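Local coordinates for protein virulence factor (Pectobacterium carotovorum, PDB 2W3Y) that acts as an S-palmitoylated virulence factor of a Drosophila pathogen, has a new fold and binds lipid vesicles, at residues N117-V123 with S211-L217; Q163-L169 with Y194-Q200; E201-I205 with N216-G220. All blocks are in the same frame, centred on the assembly; numbering follows the deposited sequence.

Contact 1: N117-V123 with S211-L217; sequences NTTVKGV and SYQEVNL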
# COMPACT_ATOMS: atom_id res chain seq x y z
N ASN A 117 -13.62 -12.07 -4.89
CA ASN A 117 -14.97 -12.51 -5.26
C ASN A 117 -15.60 -13.18 -4.06
O ASN A 117 -15.42 -14.38 -3.85
CB ASN A 117 -14.94 -13.50 -6.42
CG ASN A 117 -14.36 -12.91 -7.68
OD1 ASN A 117 -14.77 -11.83 -8.12
ND2 ASN A 117 -13.41 -13.62 -8.29
N THR A 118 -16.34 -12.40 -3.28
CA THR A 118 -16.91 -12.87 -2.02
C THR A 118 -18.18 -12.07 -1.71
O THR A 118 -18.37 -10.95 -2.20
CB THR A 118 -15.88 -12.74 -0.87
OG1 THR A 118 -16.27 -13.56 0.23
CG2 THR A 118 -15.73 -11.28 -0.41
N THR A 119 -19.06 -12.66 -0.91
CA THR A 119 -20.27 -11.98 -0.45
C THR A 119 -20.27 -12.02 1.07
O THR A 119 -20.26 -13.10 1.67
CB THR A 119 -21.56 -12.62 -1.04
OG1 THR A 119 -21.53 -12.53 -2.48
CG2 THR A 119 -22.79 -11.88 -0.54
N VAL A 120 -20.26 -10.84 1.68
CA VAL A 120 -20.16 -10.65 3.13
C VAL A 120 -21.13 -9.54 3.56
O VAL A 120 -21.62 -8.79 2.71
CB VAL A 120 -18.72 -10.26 3.56
CG1 VAL A 120 -17.73 -11.42 3.37
CG2 VAL A 120 -18.23 -9.00 2.81
N LYS A 121 -21.40 -9.43 4.86
CA LYS A 121 -22.12 -8.27 5.42
C LYS A 121 -21.24 -7.03 5.31
O LYS A 121 -20.01 -7.12 5.37
CB LYS A 121 -22.46 -8.46 6.91
CG LYS A 121 -22.99 -9.83 7.32
CD LYS A 121 -23.27 -9.85 8.82
CE LYS A 121 -23.13 -11.25 9.42
NZ LYS A 121 -24.31 -12.11 9.10
N GLY A 122 -21.90 -5.88 5.16
CA GLY A 122 -21.23 -4.59 5.18
C GLY A 122 -20.25 -4.43 6.33
O GLY A 122 -19.16 -3.89 6.14
N VAL A 123 -20.62 -4.91 7.52
CA VAL A 123 -19.77 -4.76 8.71
C VAL A 123 -18.55 -5.69 8.70
O VAL A 123 -17.69 -5.57 9.57
CB VAL A 123 -20.57 -4.98 10.05
CG1 VAL A 123 -21.56 -3.84 10.29
CG2 VAL A 123 -21.27 -6.33 10.04
N SER A 211 -23.93 -1.56 7.60
CA SER A 211 -25.04 -2.47 7.29
C SER A 211 -24.77 -3.93 7.63
O SER A 211 -23.66 -4.43 7.46
CB SER A 211 -25.40 -2.34 5.81
OG SER A 211 -26.27 -3.38 5.40
N TYR A 212 -25.82 -4.61 8.10
CA TYR A 212 -25.80 -6.05 8.35
C TYR A 212 -26.34 -6.83 7.16
O TYR A 212 -26.35 -8.06 7.16
CB TYR A 212 -26.56 -6.38 9.65
CG TYR A 212 -25.72 -6.11 10.87
CD1 TYR A 212 -25.54 -4.81 11.34
CD2 TYR A 212 -25.07 -7.15 11.53
CE1 TYR A 212 -24.75 -4.55 12.45
CE2 TYR A 212 -24.28 -6.90 12.63
CZ TYR A 212 -24.13 -5.61 13.08
OH TYR A 212 -23.34 -5.37 14.18
N GLN A 213 -26.77 -6.10 6.14
CA GLN A 213 -27.20 -6.66 4.86
C GLN A 213 -25.97 -7.15 4.06
O GLN A 213 -24.85 -6.63 4.25
CB GLN A 213 -28.03 -5.61 4.11
CG GLN A 213 -28.07 -5.69 2.58
CD GLN A 213 -28.88 -4.56 1.93
OE1 GLN A 213 -28.95 -3.44 2.45
NE2 GLN A 213 -29.48 -4.85 0.78
N GLU A 214 -26.17 -8.15 3.20
CA GLU A 214 -25.11 -8.72 2.36
C GLU A 214 -24.67 -7.79 1.23
O GLU A 214 -25.49 -7.12 0.61
CB GLU A 214 -25.58 -10.04 1.73
CG GLU A 214 -26.00 -11.13 2.72
CD GLU A 214 -24.83 -11.94 3.24
OE1 GLU A 214 -24.74 -13.13 2.87
OE2 GLU A 214 -24.00 -11.39 4.00
N VAL A 215 -23.36 -7.75 0.97
CA VAL A 215 -22.84 -7.01 -0.19
C VAL A 215 -21.94 -7.91 -1.04
O VAL A 215 -21.13 -8.69 -0.51
CB VAL A 215 -22.12 -5.66 0.20
CG1 VAL A 215 -22.88 -4.90 1.29
CG2 VAL A 215 -20.68 -5.88 0.63
N ASN A 216 -22.08 -7.81 -2.36
CA ASN A 216 -21.25 -8.58 -3.28
C ASN A 216 -19.98 -7.81 -3.61
O ASN A 216 -20.03 -6.71 -4.16
CB ASN A 216 -22.02 -8.95 -4.56
CG ASN A 216 -21.20 -9.84 -5.51
OD1 ASN A 216 -20.67 -10.89 -5.11
ND2 ASN A 216 -21.10 -9.43 -6.78
N LEU A 217 -18.84 -8.38 -3.23
CA LEU A 217 -17.55 -7.83 -3.60
C LEU A 217 -17.01 -8.62 -4.77
O LEU A 217 -16.63 -9.79 -4.61
CB LEU A 217 -16.57 -7.89 -2.42
CG LEU A 217 -16.97 -7.29 -1.07
CD1 LEU A 217 -15.82 -7.49 -0.07
CD2 LEU A 217 -17.34 -5.80 -1.20
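The Tyr-212 ring carries Val-123 over one face, with CG2 4.2 Å from the ring centroid in a CH-pi contact, while Lys-121 CD comes up to the same ring obliquely. These residues sit at the end of an antiparallel strand pairing, in which the last residues of strand 109-121 meet the first of strand 214-228 in the mixed sheet. The pairing illustrates how one ribbon can present two unlike faces. Thr-118 with Leu-217 and Val-120 with Val-215 are hydrogen-bonded pairs; in the second of them Val-215 N reaches Val-120 O at 2.7 Å and an N-H...O angle of 170°. Their side chains lie on the face turned to helix 125-134, where Val-120 and Leu-217 both touch Ser-128 and Val-215 touches Val-125. Here Leu-217 CD1 lies 3.8 Å from Thr-118 CG2, the two side chains running alongside each other, and it also meets Val-120 CG2, whose side chain crosses that of Leu-217 at about a right angle.

Thr-119 and Asn-216, a non-hydrogen-bonded pair, occupy the other, more exposed face. With its CG anti to the backbone N (chi1 -176°), Asn-216 brings OD1 within 3.2 Å of Thr-119 OG1, which gives it a weak hydrogen bond. Next along, Lys-121 and Glu-214 diverge at their roots, yet the Glu-214 chain bends back at chi2 (-84°). Its carboxylate thereby returns to the backbone of Val-120 and Lys-121 without bonding to it, and Lys-121 N is instead engaged by Glu-124 OE1. Beyond the paired strands, Gly-122 N still bonds to Gln-213 O, and Val-123 N bonds weakly to Ser-211 O. Within 211-213 an ST turn forms, Ser-211 OG accepting from Gln-213 N at 2.9 Å.

Contact 2: Q163-L169 with Y194-Q200; sequences QANYNYL and YGTHFKQ. With PLM (palmitic acid), chain C.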
# COMPACT_ATOMS: atom_id res chain seq x y z
N GLN A 163 -21.12 9.07 -13.88
CA GLN A 163 -21.41 7.66 -14.14
C GLN A 163 -20.17 6.84 -14.47
O GLN A 163 -20.23 5.61 -14.58
CB GLN A 163 -22.41 7.54 -15.30
CG GLN A 163 -23.78 8.08 -14.99
CD GLN A 163 -24.45 7.34 -13.85
OE1 GLN A 163 -24.80 7.94 -12.83
NE2 GLN A 163 -24.61 6.04 -14.01
N ALA A 164 -19.04 7.51 -14.64
CA ALA A 164 -17.81 6.86 -15.05
C ALA A 164 -17.27 5.90 -13.98
O ALA A 164 -17.65 5.99 -12.80
CB ALA A 164 -16.77 7.90 -15.41
N ASN A 165 -16.43 4.95 -14.40
CA ASN A 165 -15.71 4.10 -13.44
C ASN A 165 -14.81 5.00 -12.60
O ASN A 165 -14.31 6.01 -13.10
CB ASN A 165 -14.87 3.03 -14.15
CG ASN A 165 -15.71 1.96 -14.87
OD1 ASN A 165 -16.93 1.79 -14.62
ND2 ASN A 165 -15.04 1.20 -15.72
N TYR A 166 -14.63 4.64 -11.33
CA TYR A 166 -13.82 5.42 -10.40
C TYR A 166 -12.57 4.60 -9.99
O TYR A 166 -12.67 3.57 -9.30
CB TYR A 166 -14.65 5.84 -9.18
CG TYR A 166 -13.95 6.80 -8.22
CD1 TYR A 166 -13.99 8.19 -8.43
CD2 TYR A 166 -13.23 6.30 -7.12
CE1 TYR A 166 -13.34 9.06 -7.55
CE2 TYR A 166 -12.59 7.16 -6.25
CZ TYR A 166 -12.64 8.53 -6.46
OH TYR A 166 -11.98 9.36 -5.58
N ASN A 167 -11.40 5.05 -10.43
CA ASN A 167 -10.14 4.34 -10.16
C ASN A 167 -9.73 4.38 -8.69
O ASN A 167 -9.82 5.42 -8.05
CB ASN A 167 -9.00 4.88 -11.03
CG ASN A 167 -9.19 4.56 -12.52
OD1 ASN A 167 -9.56 3.45 -12.88
ND2 ASN A 167 -8.95 5.54 -13.38
N TYR A 168 -9.25 3.24 -8.19
CA TYR A 168 -9.03 3.03 -6.75
C TYR A 168 -7.81 2.15 -6.52
O TYR A 168 -7.80 0.97 -6.91
CB TYR A 168 -10.28 2.43 -6.11
CG TYR A 168 -10.28 2.26 -4.59
CD1 TYR A 168 -10.03 3.35 -3.73
CD2 TYR A 168 -10.60 1.03 -4.02
CE1 TYR A 168 -10.05 3.18 -2.32
CE2 TYR A 168 -10.65 0.86 -2.63
CZ TYR A 168 -10.36 1.94 -1.79
OH TYR A 168 -10.42 1.76 -0.41
N LEU A 169 -6.78 2.74 -5.90
CA LEU A 169 -5.49 2.09 -5.69
C LEU A 169 -5.14 2.03 -4.19
O LEU A 169 -5.49 2.93 -3.44
CB LEU A 169 -4.37 2.85 -6.45
CG LEU A 169 -4.46 3.09 -7.98
CD1 LEU A 169 -5.31 4.31 -8.34
CD2 LEU A 169 -3.06 3.27 -8.61
N TYR A 194 -1.63 -2.09 -5.42
CA TYR A 194 -2.78 -2.82 -5.96
C TYR A 194 -3.68 -1.82 -6.62
O TYR A 194 -3.78 -0.67 -6.15
CB TYR A 194 -3.56 -3.53 -4.85
CG TYR A 194 -2.97 -4.84 -4.37
CD1 TYR A 194 -1.60 -5.14 -4.50
CD2 TYR A 194 -3.77 -5.77 -3.73
CE1 TYR A 194 -1.08 -6.34 -4.04
CE2 TYR A 194 -3.26 -6.97 -3.27
CZ TYR A 194 -1.92 -7.25 -3.42
OH TYR A 194 -1.45 -8.46 -2.95
N GLY A 195 -4.34 -2.23 -7.70
CA GLY A 195 -5.19 -1.31 -8.44
C GLY A 195 -6.49 -1.95 -8.90
O GLY A 195 -6.48 -3.05 -9.45
N THR A 196 -7.59 -1.25 -8.64
CA THR A 196 -8.91 -1.67 -9.13
C THR A 196 -9.73 -0.43 -9.51
O THR A 196 -9.16 0.66 -9.71
CB THR A 196 -9.63 -2.67 -8.11
OG1 THR A 196 -10.74 -3.35 -8.74
CG2 THR A 196 -10.09 -1.96 -6.81
N HIS A 197 -11.04 -0.59 -9.65
CA HIS A 197 -11.94 0.52 -9.90
C HIS A 197 -13.32 0.12 -9.38
O HIS A 197 -13.57 -1.07 -9.15
CB HIS A 197 -12.01 0.89 -11.40
CG HIS A 197 -12.42 -0.26 -12.28
ND1 HIS A 197 -13.72 -0.46 -12.69
CD2 HIS A 197 -11.71 -1.30 -12.77
CE1 HIS A 197 -13.79 -1.56 -13.42
NE2 HIS A 197 -12.58 -2.08 -13.49
N PHE A 198 -14.20 1.11 -9.20
CA PHE A 198 -15.60 0.87 -8.88
C PHE A 198 -16.40 1.19 -10.14
O PHE A 198 -16.35 2.31 -10.62
CB PHE A 198 -16.11 1.80 -7.77
CG PHE A 198 -15.56 1.50 -6.40
CD1 PHE A 198 -16.33 0.79 -5.47
CD2 PHE A 198 -14.30 1.98 -6.02
CE1 PHE A 198 -15.85 0.53 -4.17
CE2 PHE A 198 -13.81 1.74 -4.71
CZ PHE A 198 -14.59 1.00 -3.79
N LYS A 199 -17.14 0.21 -10.64
CA LYS A 199 -18.15 0.41 -11.68
C LYS A 199 -19.39 1.07 -11.05
O LYS A 199 -19.59 1.01 -9.84
CB LYS A 199 -18.56 -0.95 -12.29
CG LYS A 199 -17.42 -1.75 -12.92
CD LYS A 199 -17.99 -2.87 -13.81
CE LYS A 199 -17.12 -4.11 -13.79
NZ LYS A 199 -15.72 -3.84 -14.16
N GLN A 200 -20.23 1.71 -11.87
CA GLN A 200 -21.40 2.42 -11.34
C GLN A 200 -22.19 1.60 -10.30
O GLN A 200 -22.51 2.10 -9.23
CB GLN A 200 -22.35 2.89 -12.46
CG GLN A 200 -23.52 3.74 -11.95
CD GLN A 200 -23.04 4.97 -11.18
OE1 GLN A 200 -22.14 5.67 -11.63
NE2 GLN A 200 -23.65 5.23 -10.03
C1 PLM C . -17.13 1.39 4.16
O2 PLM C . -18.22 2.01 4.29
C2 PLM C . -16.65 0.95 2.78
C3 PLM C . -15.44 1.73 2.28
C4 PLM C . -15.00 1.31 0.87
C5 PLM C . -14.21 0.00 0.87
C6 PLM C . -14.28 -0.73 -0.47
C7 PLM C . -13.17 -1.77 -0.59
C8 PLM C . -13.54 -2.94 -1.51
C9 PLM C . -12.74 -2.84 -2.81
CA PLM C . -11.70 -3.94 -2.99
CB PLM C . -10.28 -3.39 -2.94
CC PLM C . -9.30 -4.47 -2.51
CD PLM C . -8.26 -3.95 -1.53
CE PLM C . -6.87 -4.15 -2.11
CF PLM C . -5.79 -4.07 -1.03
O HOH W 1 -19.35 2.95 -14.07
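A single water is gripped three ways where the segments part: it donates to Gln-163 O and to Asn-165 OD1 (2.7 Å from the latter), and accepts from Gln-200 N. It bridges the two segments just beyond the paired strands of the antiparallel hairpin 166-179 and 185-198, in which Tyr-166 with Phe-198 and Tyr-168 with Thr-196 are the hydrogen-bonded pairs. The tightest of those bonds is Thr-196 N to Tyr-168 O, 2.8 Å, and Tyr-168 N bonds back to Thr-196 O.

On the face shared by these four residues, Phe-198 leans over Tyr-168: its CE2 lies 3.4 Å from Tyr-168 CD2, over one face of the tyrosine ring. The ring planes are inclined at 52°. In the plane of the Phe-198 ring, at its edge, CZ touches C6 of the palmitic acid at 3.8 Å. Tyr-194 CD2 meets the far methyl end of the lipid, CF. Polar ends are held elsewhere, Tyr-168 OH by Gln-43 and Thr-196 OG1 by Gly-220 O.

Beside the opposite face, on which His-197 lies, Asn-165 of the preceding loop runs alongside the imidazole, its amide turned 25° from the ring plane. His-197 ND1 is buried here without a partner. The chemistry implies a two-sided hairpin: one face offers aromatic carbon to an acyl chain, while the opposite face, with Asn-167 and His-197, carries polar groups as well as Leu-169.

Contact 3: E201-I205 with N216-G220; sequences EQKKI and NLEFG. With PLM (palmitic acid), chain C.
Residues 201-205 turn helically and lead into a short 3-10 segment, with Ile-205 N bonded to Gln-202 O, facing the extended strand 216-220 across a gap that side chains must bridge: even the nearest CA atoms, those of Gln-202 and Leu-217, are 8.2 Å apart. The bridge is built around the Phe-219 ring, a clear example of an aromatic group covered differently on each side. Over one face lies the Gln-202 amide, turned 20° from the ring plane, with NE2 3.4 Å above that plane and displaced toward the rim. The opposite face takes C9 of the palmitic acid, 3.7 Å above the plane and over the ring centre. At the edge, Ile-205 CD1 comes within 3.8 Å of Phe-219 CZ.

The glutamine side chain runs extended beyond CG (chi2 174°), which carries its amide from the turn to the strand. NE2 then has two acceptors: Glu-218 O at 2.7 Å, in a weak bond bent to 116°, and a water. That water also donates to Asn-216 O and accepts from Glu-218 N, so it ties the amide to backbone groups two residues apart. At the other end of the amide, OE1 accepts from Lys-199 N. With both ends engaged, the amide is probably restrained in its rotation, consistent with its lying nearly flat over the ring.

Ile-205 adds the apolar half. Its CD1 and CG2 both pack against Leu-217 CD2, each at 4.1 Å, and CG2 also touches lipid C6. Its backbone O lies 3.5 Å from lipid C2, near the head group. Phe-198 meets the Phe-219 ring edge-to-face. The arrangement forms part of the wall of the lipid-binding pocket, in which a turn from the connection between neighbouring antiparallel strands folds back beside the sheet and lines the acyl chain.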
# COMPACT_ATOMS: atom_id res chain seq x y z
N GLU A 201 -22.47 0.33 -10.62
CA GLU A 201 -23.31 -0.54 -9.78
C GLU A 201 -22.62 -0.96 -8.47
O GLU A 201 -23.26 -1.45 -7.55
CB GLU A 201 -23.79 -1.75 -10.58
CG GLU A 201 -22.67 -2.71 -11.03
CD GLU A 201 -23.17 -4.00 -11.67
OE1 GLU A 201 -23.71 -3.95 -12.81
OE2 GLU A 201 -23.01 -5.08 -11.04
N GLN A 202 -21.30 -0.74 -8.40
CA GLN A 202 -20.52 -1.03 -7.20
C GLN A 202 -20.36 0.16 -6.25
O GLN A 202 -19.88 -0.01 -5.12
CB GLN A 202 -19.13 -1.51 -7.62
CG GLN A 202 -19.11 -2.86 -8.28
CD GLN A 202 -17.75 -3.20 -8.77
OE1 GLN A 202 -17.20 -2.52 -9.63
NE2 GLN A 202 -17.19 -4.30 -8.25
N LYS A 203 -20.76 1.36 -6.68
CA LYS A 203 -20.45 2.57 -5.89
C LYS A 203 -21.09 2.60 -4.51
O LYS A 203 -20.50 3.12 -3.56
CB LYS A 203 -20.74 3.86 -6.68
CG LYS A 203 -19.76 4.02 -7.84
CD LYS A 203 -20.09 5.18 -8.75
CE LYS A 203 -19.17 5.18 -9.96
NZ LYS A 203 -19.42 6.40 -10.80
N LYS A 204 -22.28 2.00 -4.41
CA LYS A 204 -23.01 1.75 -3.15
C LYS A 204 -22.17 1.16 -2.00
O LYS A 204 -22.46 1.41 -0.83
CB LYS A 204 -24.18 0.79 -3.42
CG LYS A 204 -25.58 1.39 -3.28
CD LYS A 204 -25.89 2.47 -4.33
CE LYS A 204 -27.19 2.20 -5.11
NZ LYS A 204 -26.99 1.17 -6.19
N ILE A 205 -21.15 0.37 -2.35
CA ILE A 205 -20.30 -0.31 -1.35
C ILE A 205 -19.62 0.67 -0.38
O ILE A 205 -19.47 0.36 0.82
CB ILE A 205 -19.24 -1.22 -2.04
CG1 ILE A 205 -19.94 -2.38 -2.75
CG2 ILE A 205 -18.19 -1.75 -1.02
CD1 ILE A 205 -19.06 -3.13 -3.75
N ASN A 216 -22.08 -7.81 -2.36
CA ASN A 216 -21.25 -8.58 -3.28
C ASN A 216 -19.98 -7.81 -3.61
O ASN A 216 -20.03 -6.71 -4.16
CB ASN A 216 -22.02 -8.95 -4.56
CG ASN A 216 -21.20 -9.84 -5.51
OD1 ASN A 216 -20.67 -10.89 -5.11
ND2 ASN A 216 -21.10 -9.43 -6.78
N LEU A 217 -18.84 -8.38 -3.23
CA LEU A 217 -17.55 -7.83 -3.60
C LEU A 217 -17.01 -8.62 -4.77
O LEU A 217 -16.63 -9.79 -4.61
CB LEU A 217 -16.57 -7.89 -2.42
CG LEU A 217 -16.97 -7.29 -1.07
CD1 LEU A 217 -15.82 -7.49 -0.07
CD2 LEU A 217 -17.34 -5.80 -1.20
N GLU A 218 -17.00 -8.00 -5.94
CA GLU A 218 -16.42 -8.60 -7.15
C GLU A 218 -15.47 -7.60 -7.81
O GLU A 218 -15.91 -6.71 -8.54
CB GLU A 218 -17.51 -9.08 -8.14
CG GLU A 218 -16.93 -9.91 -9.31
CD GLU A 218 -17.94 -10.22 -10.42
OE1 GLU A 218 -18.57 -9.28 -10.97
OE2 GLU A 218 -18.06 -11.41 -10.78
N PHE A 219 -14.18 -7.72 -7.50
CA PHE A 219 -13.18 -6.77 -8.00
C PHE A 219 -12.01 -7.51 -8.60
O PHE A 219 -11.47 -8.44 -8.00
CB PHE A 219 -12.66 -5.84 -6.89
CG PHE A 219 -13.69 -4.90 -6.35
CD1 PHE A 219 -13.82 -3.62 -6.86
CD2 PHE A 219 -14.53 -5.30 -5.30
CE1 PHE A 219 -14.77 -2.73 -6.35
CE2 PHE A 219 -15.49 -4.43 -4.78
CZ PHE A 219 -15.61 -3.13 -5.31
N GLY A 220 -11.62 -7.09 -9.80
CA GLY A 220 -10.39 -7.55 -10.41
C GLY A 220 -9.30 -6.59 -9.99
O GLY A 220 -9.38 -5.40 -10.24
C1 PLM C . -17.13 1.39 4.16
O2 PLM C . -18.22 2.01 4.29
C2 PLM C . -16.65 0.95 2.78
C3 PLM C . -15.44 1.73 2.28
C4 PLM C . -15.00 1.31 0.87
C5 PLM C . -14.21 0.00 0.87
C6 PLM C . -14.28 -0.73 -0.47
C7 PLM C . -13.17 -1.77 -0.59
C8 PLM C . -13.54 -2.94 -1.51
C9 PLM C . -12.74 -2.84 -2.81
CA PLM C . -11.70 -3.94 -2.99
CB PLM C . -10.28 -3.39 -2.94
CC PLM C . -9.30 -4.47 -2.51
CD PLM C . -8.26 -3.95 -1.53
CE PLM C . -6.87 -4.15 -2.11
CF PLM C . -5.79 -4.07 -1.03
O HOH W 2 -19.01 -5.88 -6.39

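All three contacts reach one mixed sheet, and strand 214-228 is its common thread: it pairs with strand 109-121 in contact 1, receives the turn 201-205 in contact 3, and neighbours strand 185-198 of contact 2. Contact 1 is a surface pairing that relies on backbone bonds, whereas contacts 2 and 3 are partly buried and both touch the palmitic acid. Contacts 1 and 3 share Asn-216 and Leu-217. Contacts 2 and 3, with centres about 9 Å apart, are joined by Lys-203 NZ bonding to Ala-164 O. Contact 2 combines regular strand pairing with aromatic packing; contact 3 lacks direct backbone bonds between its segments and depends on side chains and a water.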